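Local coordinates for protein YrdA (Escherichia coli, PDB 3TIS) that probably binds zinc, as a member of the gamma-class carbonic anhydrase family built on a left-handed beta-helix, at residues 28-33 against 49-54; 127-132 against 144-149. The protein carries 1 engineered substitution. One frame throughout, in Å; residues are numbered along the deposited sequence.

Contact 1 joins neighbouring coils of the beta-helix, contact 2 its last coil to the strand that turns back. They sit on opposite sides of the chain's centre, with their centres about 24 Å apart and their nearest atoms about 13 Å apart. Contact 1 is complete along the chain before contact 2 begins. It pairs strands 30-32 and 50-53 inside one parallel sheet, near the start of the coil stack. Contact 2 lies at the far end, where strand 128-129, the outermost of a second parallel sheet within the chain, meets the start of strand 146-151, which runs antiparallel to 139-143 in the third sheet. The first is regular coil-on-coil stacking, the second the stack's close before helix 154-175.

Contact 1 of 2, residues 28-33 against 49-54; sequences GDVRLA and HYVQIG
Two successive coils of a left-handed beta-helix stack here, strand 30-32 on strand 50-53, in register and parallel with their axes at 6° and 4.8 Å apart. Four backbone hydrogen bonds alternate between them: Val51 N to Asp29 O, Arg31 N to Val51 O at 2.8 Å, Ile53 N to Arg31 O, and Ala33 N to Ile53 O. Arg31 and Gln52 project from one face of the sheet; the aliphatic Val30, Val51, Leu32 and Ile53 occupy the other, which is buried. There Leu32 CD2 meets Ile53 CD1 at 3.6 Å, the two side chains lying side by side, while Val30 and Val51 also pack on Ile44 of strand 43-46. On the polar face the Arg31 chain bends at chi2 (134°), and its guanidinium comes back over Tyr50. The guanidinium lies flat on the phenol ring, planes 11° apart and centres 4.2 Å apart, with NH1 over the ring 3.4 Å from Tyr50 CD1. Asp29 fixes its rotation: Arg31 NE donates to Asp29 OD1 at 2.9 Å in a salt bridge; OD1 lies near the guanidinium plane, while NE meets it from above the carboxylate plane, and NH2 adds a weaker bond to OD2. Arginine suits the place because one flat cation can stack and pair at once; a leucine here would probably leave the Asp29 carboxylate without its charged mate and the Tyr50 ring without its stacked cover. Parallel strands in register, aliphatic side chains on one face and polar ones on the other, are typical of the left-handed parallel beta-helix of gamma-class carbonic anhydrases.

Contact 2 of 2, residues 127-132 against 144-149; sequences SLVPQN and SPVKQI
With CG1 of Val146 placed anti to its carbonyl carbon (chi1 -60°), the side chain sets one methyl against Ser127 and both methyls near Val129, while Ser144, its OG anti to the backbone N (chi1 -179°), lays that hydroxyl oxygen against Leu128. The Val146 methyl CG1 lies 3.9 Å from CG2 of Val129, the two side chains crossing at a slant, and Val146 CG2 is only slightly farther from the same methyl. A compact branched residue suits this buried position, since the branch lets CG1 reach Ser127 while both methyls lie against Val129. Ser127 turns its own hydroxyl elsewhere, to the backbone oxygen of Gly124, and presents CB to Val146. Ser144 OG approaches Leu128 CB to 3.3 Å, a contact of oxygen with carbon.

A single backbone hydrogen bond joins the segments, from Val146 N to Leu128 O at 2.9 Å; the donor is tilted 21° from the carbonyl plane. The same oxygen also receives a CA-H contact from Pro145, CA to O 3.4 Å. This is the closing end of the left-handed beta-helix: strand 128-129 is the outermost of its parallel sheet in the chain, and strand 146-151 doubles back antiparallel to 139-143. The peptide bond before Pro145 is cis, an isomer proline tolerates better than other residues, and the chain bends sharply there between strands 139-143 and 146-151. The Pro145 ring meets that of Pro130 at about a right angle, Pro145 CB against Pro130 CG at 3.6 Å. Two prolines serve well at such a place, because both rings are rigid, apolar and short of a backbone N-H. Leu128 CD1 completes the patch with a looser touch, 4.4 Å from Pro145 CB, and Leu128 also packs against Ile110 of the preceding coil.

Contact 1 of 2, residues 28-33 against 49-54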
loop_
_atom_site.group_PDB
_atom_site.type_symbol
_atom_site.label_atom_id
_atom_site.label_comp_id
_atom_site.label_asym_id
_atom_site.label_seq_id
_atom_site.Cartn_x
_atom_site.Cartn_y
_atom_site.Cartn_z
ATOM N N GLY B 28 -4.741 14.362 13.803
ATOM C CA GLY B 28 -5.643 15.492 13.661
ATOM C C GLY B 28 -7.141 15.320 13.832
ATOM O O GLY B 28 -7.618 14.513 14.635
ATOM N N ASP B 29 -7.876 16.110 13.051
ATOM C CA ASP B 29 -9.334 16.143 13.075
ATOM C C ASP B 29 -9.959 14.887 12.488
ATOM O O ASP B 29 -10.491 14.910 11.372
ATOM C CB ASP B 29 -9.824 17.367 12.297
ATOM C CG ASP B 29 -11.227 17.790 12.688
ATOM O OD1 ASP B 29 -11.962 16.976 13.293
ATOM O OD2 ASP B 29 -11.596 18.942 12.377
ATOM N N VAL B 30 -9.900 13.795 13.244
ATOM C CA VAL B 30 -10.469 12.532 12.799
ATOM C C VAL B 30 -11.550 12.080 13.778
ATOM O O VAL B 30 -11.299 11.923 14.970
ATOM C CB VAL B 30 -9.378 11.446 12.691
ATOM C CG1 VAL B 30 -9.990 10.131 12.229
ATOM C CG2 VAL B 30 -8.303 11.900 11.721
ATOM N N ARG B 31 -12.756 11.876 13.264
ATOM C CA ARG B 31 -13.881 11.456 14.090
ATOM C C ARG B 31 -14.293 10.013 13.812
ATOM O O ARG B 31 -14.695 9.673 12.697
ATOM C CB ARG B 31 -15.071 12.388 13.840
ATOM C CG ARG B 31 -14.702 13.861 13.929
ATOM C CD ARG B 31 -15.276 14.663 12.770
ATOM N NE ARG B 31 -14.607 15.955 12.637
ATOM C CZ ARG B 31 -15.031 16.946 11.859
ATOM N NH1 ARG B 31 -16.133 16.801 11.133
ATOM N NH2 ARG B 31 -14.354 18.087 11.815
ATOM N N LEU B 32 -14.201 9.168 14.828
ATOM C CA LEU B 32 -14.583 7.774 14.674
ATOM C C LEU B 32 -15.837 7.504 15.496
ATOM O O LEU B 32 -15.802 7.568 16.725
ATOM C CB LEU B 32 -13.449 6.854 15.138
ATOM C CG LEU B 32 -12.074 7.085 14.506
ATOM C CD1 LEU B 32 -11.109 6.022 14.983
ATOM C CD2 LEU B 32 -12.193 7.038 12.994
ATOM N N ALA B 33 -16.946 7.212 14.819
ATOM C CA ALA B 33 -18.208 6.924 15.499
ATOM C C ALA B 33 -18.127 5.565 16.185
ATOM O O ALA B 33 -17.160 4.830 16.006
ATOM C CB ALA B 33 -19.361 6.941 14.502
ATOM N N HIS B 49 -7.544 19.019 6.648
ATOM C CA HIS B 49 -9.002 18.986 6.575
ATOM C C HIS B 49 -9.468 17.835 7.457
ATOM O O HIS B 49 -8.660 17.018 7.886
ATOM C CB HIS B 49 -9.478 18.791 5.134
ATOM C CG HIS B 49 -10.621 19.681 4.760
ATOM N ND1 HIS B 49 -11.790 19.738 5.489
ATOM C CD2 HIS B 49 -10.762 20.578 3.755
ATOM C CE1 HIS B 49 -12.600 20.633 4.953
ATOM N NE2 HIS B 49 -12.001 21.157 3.899
ATOM N N TYR B 50 -10.763 17.756 7.725
ATOM C CA TYR B 50 -11.272 16.709 8.601
ATOM C C TYR B 50 -11.595 15.376 7.934
ATOM O O TYR B 50 -11.757 15.292 6.714
ATOM C CB TYR B 50 -12.517 17.222 9.344
ATOM C CG TYR B 50 -13.755 17.406 8.477
ATOM C CD1 TYR B 50 -14.569 16.318 8.145
ATOM C CD2 TYR B 50 -14.101 18.663 7.976
ATOM C CE1 TYR B 50 -15.697 16.478 7.336
ATOM C CE2 TYR B 50 -15.229 18.834 7.164
ATOM C CZ TYR B 50 -16.020 17.736 6.848
ATOM O OH TYR B 50 -17.122 17.891 6.036
ATOM N N VAL B 51 -11.671 14.332 8.758
ATOM C CA VAL B 51 -12.019 12.987 8.308
ATOM C C VAL B 51 -13.090 12.474 9.259
ATOM O O VAL B 51 -12.835 12.287 10.450
ATOM C CB VAL B 51 -10.821 12.024 8.354
ATOM C CG1 VAL B 51 -11.297 10.594 8.076
ATOM C CG2 VAL B 51 -9.786 12.435 7.327
ATOM N N GLN B 52 -14.289 12.258 8.726
ATOM C CA GLN B 52 -15.414 11.788 9.521
ATOM C C GLN B 52 -15.808 10.392 9.084
ATOM O O GLN B 52 -16.075 10.145 7.908
ATOM C CB GLN B 52 -16.595 12.745 9.374
ATOM C CG GLN B 52 -17.843 12.348 10.137
ATOM C CD GLN B 52 -18.935 13.399 10.018
ATOM O OE1 GLN B 52 -18.850 14.469 10.625
ATOM N NE2 GLN B 52 -19.955 13.108 9.216
ATOM N N ILE B 53 -15.852 9.488 10.056
ATOM C CA ILE B 53 -16.168 8.100 9.798
ATOM C C ILE B 53 -17.378 7.643 10.591
ATOM O O ILE B 53 -17.415 7.771 11.813
ATOM C CB ILE B 53 -14.953 7.217 10.137
ATOM C CG1 ILE B 53 -13.763 7.647 9.267
ATOM C CG2 ILE B 53 -15.295 5.753 9.952
ATOM C CD1 ILE B 53 -12.529 6.763 9.410
ATOM N N GLY B 54 -18.357 7.097 9.872
ATOM C CA GLY B 54 -19.591 6.630 10.478
ATOM C C GLY B 54 -19.489 5.377 11.324
ATOM O O GLY B 54 -18.470 4.686 11.325
#

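Contact 2 of 2, residues 127-132 against 144-149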
loop_
_atom_site.group_PDB
_atom_site.type_symbol
_atom_site.label_atom_id
_atom_site.label_comp_id
_atom_site.label_asym_id
_atom_site.label_seq_id
_atom_site.Cartn_x
_atom_site.Cartn_y
_atom_site.Cartn_z
ATOM N N SER B 127 -9.862 -1.230 -8.018
ATOM C CA SER B 127 -10.518 -0.230 -8.863
ATOM C C SER B 127 -9.969 1.180 -8.637
ATOM O O SER B 127 -9.326 1.458 -7.624
ATOM C CB SER B 127 -12.031 -0.218 -8.605
ATOM O OG SER B 127 -12.608 -1.489 -8.843
ATOM N N LEU B 128 -10.236 2.063 -9.593
ATOM C CA LEU B 128 -9.806 3.452 -9.510
ATOM C C LEU B 128 -11.027 4.332 -9.760
ATOM O O LEU B 128 -11.645 4.267 -10.822
ATOM C CB LEU B 128 -8.712 3.742 -10.559
ATOM C CG LEU B 128 -8.054 5.130 -10.665
ATOM C CD1 LEU B 128 -9.061 6.165 -11.145
ATOM C CD2 LEU B 128 -7.469 5.537 -9.321
ATOM N N VAL B 129 -11.379 5.140 -8.767
ATOM C CA VAL B 129 -12.512 6.040 -8.892
ATOM C C VAL B 129 -11.963 7.442 -9.136
ATOM O O VAL B 129 -11.352 8.043 -8.255
ATOM C CB VAL B 129 -13.383 6.024 -7.622
ATOM C CG1 VAL B 129 -14.503 7.041 -7.740
ATOM C CG2 VAL B 129 -13.978 4.649 -7.431
ATOM N N PRO B 130 -12.166 7.970 -10.355
ATOM C CA PRO B 130 -11.719 9.296 -10.796
ATOM C C PRO B 130 -12.264 10.422 -9.925
ATOM O O PRO B 130 -13.284 10.260 -9.246
ATOM C CB PRO B 130 -12.256 9.385 -12.221
ATOM C CG PRO B 130 -12.349 7.968 -12.653
ATOM C CD PRO B 130 -12.904 7.294 -11.435
ATOM N N GLN B 131 -11.590 11.566 -9.957
ATOM C CA GLN B 131 -12.016 12.715 -9.173
ATOM C C GLN B 131 -13.410 13.131 -9.603
ATOM O O GLN B 131 -13.765 13.012 -10.779
ATOM C CB GLN B 131 -11.069 13.893 -9.378
ATOM C CG GLN B 131 -9.616 13.593 -9.088
ATOM C CD GLN B 131 -8.782 14.856 -9.039
ATOM O OE1 GLN B 131 -8.894 15.716 -9.912
ATOM N NE2 GLN B 131 -7.937 14.974 -8.021
ATOM N N ASN B 132 -14.190 13.616 -8.643
ATOM C CA ASN B 132 -15.550 14.077 -8.889
ATOM C C ASN B 132 -16.442 13.032 -9.543
ATOM O O ASN B 132 -17.463 13.371 -10.133
ATOM C CB ASN B 132 -15.527 15.338 -9.757
ATOM C CG ASN B 132 -14.663 16.433 -9.166
ATOM O OD1 ASN B 132 -14.902 16.897 -8.048
ATOM N ND2 ASN B 132 -13.647 16.853 -9.913
ATOM N N SER B 144 -10.414 0.267 -13.793
ATOM C CA SER B 144 -9.521 1.393 -13.601
ATOM C C SER B 144 -9.396 2.153 -14.923
ATOM O O SER B 144 -8.617 1.779 -15.801
ATOM C CB SER B 144 -8.149 0.892 -13.143
ATOM O OG SER B 144 -7.264 1.975 -12.934
ATOM N N PRO B 145 -10.186 3.223 -15.089
ATOM C CA PRO B 145 -11.167 3.744 -14.130
ATOM C C PRO B 145 -12.408 2.857 -14.054
ATOM O O PRO B 145 -12.757 2.187 -15.024
ATOM C CB PRO B 145 -11.479 5.124 -14.686
ATOM C CG PRO B 145 -11.431 4.875 -16.163
ATOM C CD PRO B 145 -10.162 4.050 -16.306
ATOM N N VAL B 146 -13.076 2.866 -12.905
ATOM C CA VAL B 146 -14.260 2.038 -12.707
ATOM C C VAL B 146 -15.353 2.290 -13.726
ATOM O O VAL B 146 -15.465 3.381 -14.285
ATOM C CB VAL B 146 -14.892 2.246 -11.309
ATOM C CG1 VAL B 146 -13.907 1.884 -10.225
ATOM C CG2 VAL B 146 -15.365 3.683 -11.165
ATOM N N LYS B 147 -16.160 1.259 -13.947
ATOM C CA LYS B 147 -17.289 1.322 -14.859
ATOM C C LYS B 147 -18.459 0.670 -14.142
ATOM O O LYS B 147 -18.272 -0.280 -13.383
ATOM C CB LYS B 147 -17.007 0.553 -16.151
ATOM C CG LYS B 147 -15.779 1.020 -16.908
ATOM C CD LYS B 147 -15.892 0.706 -18.400
ATOM C CE LYS B 147 -16.069 -0.776 -18.671
ATOM N NZ LYS B 147 -16.263 -1.027 -20.126
ATOM N N GLN B 148 -19.662 1.185 -14.365
ATOM C CA GLN B 148 -20.842 0.612 -13.739
ATOM C C GLN B 148 -21.078 -0.740 -14.411
ATOM O O GLN B 148 -21.332 -0.807 -15.612
ATOM C CB GLN B 148 -22.039 1.533 -13.945
ATOM C CG GLN B 148 -23.288 1.072 -13.245
ATOM C CD GLN B 148 -24.424 2.047 -13.415
ATOM O OE1 GLN B 148 -24.713 2.852 -12.526
ATOM N NE2 GLN B 148 -25.071 1.994 -14.571
ATOM N N ILE B 149 -20.983 -1.814 -13.634
ATOM C CA ILE B 149 -21.150 -3.162 -14.167
ATOM C C ILE B 149 -22.588 -3.671 -14.196
ATOM O O ILE B 149 -23.080 -4.094 -15.242
ATOM C CB ILE B 149 -20.308 -4.180 -13.366
ATOM C CG1 ILE B 149 -18.849 -3.710 -13.282
ATOM C CG2 ILE B 149 -20.408 -5.554 -14.013
ATOM C CD1 ILE B 149 -18.161 -3.533 -14.621
#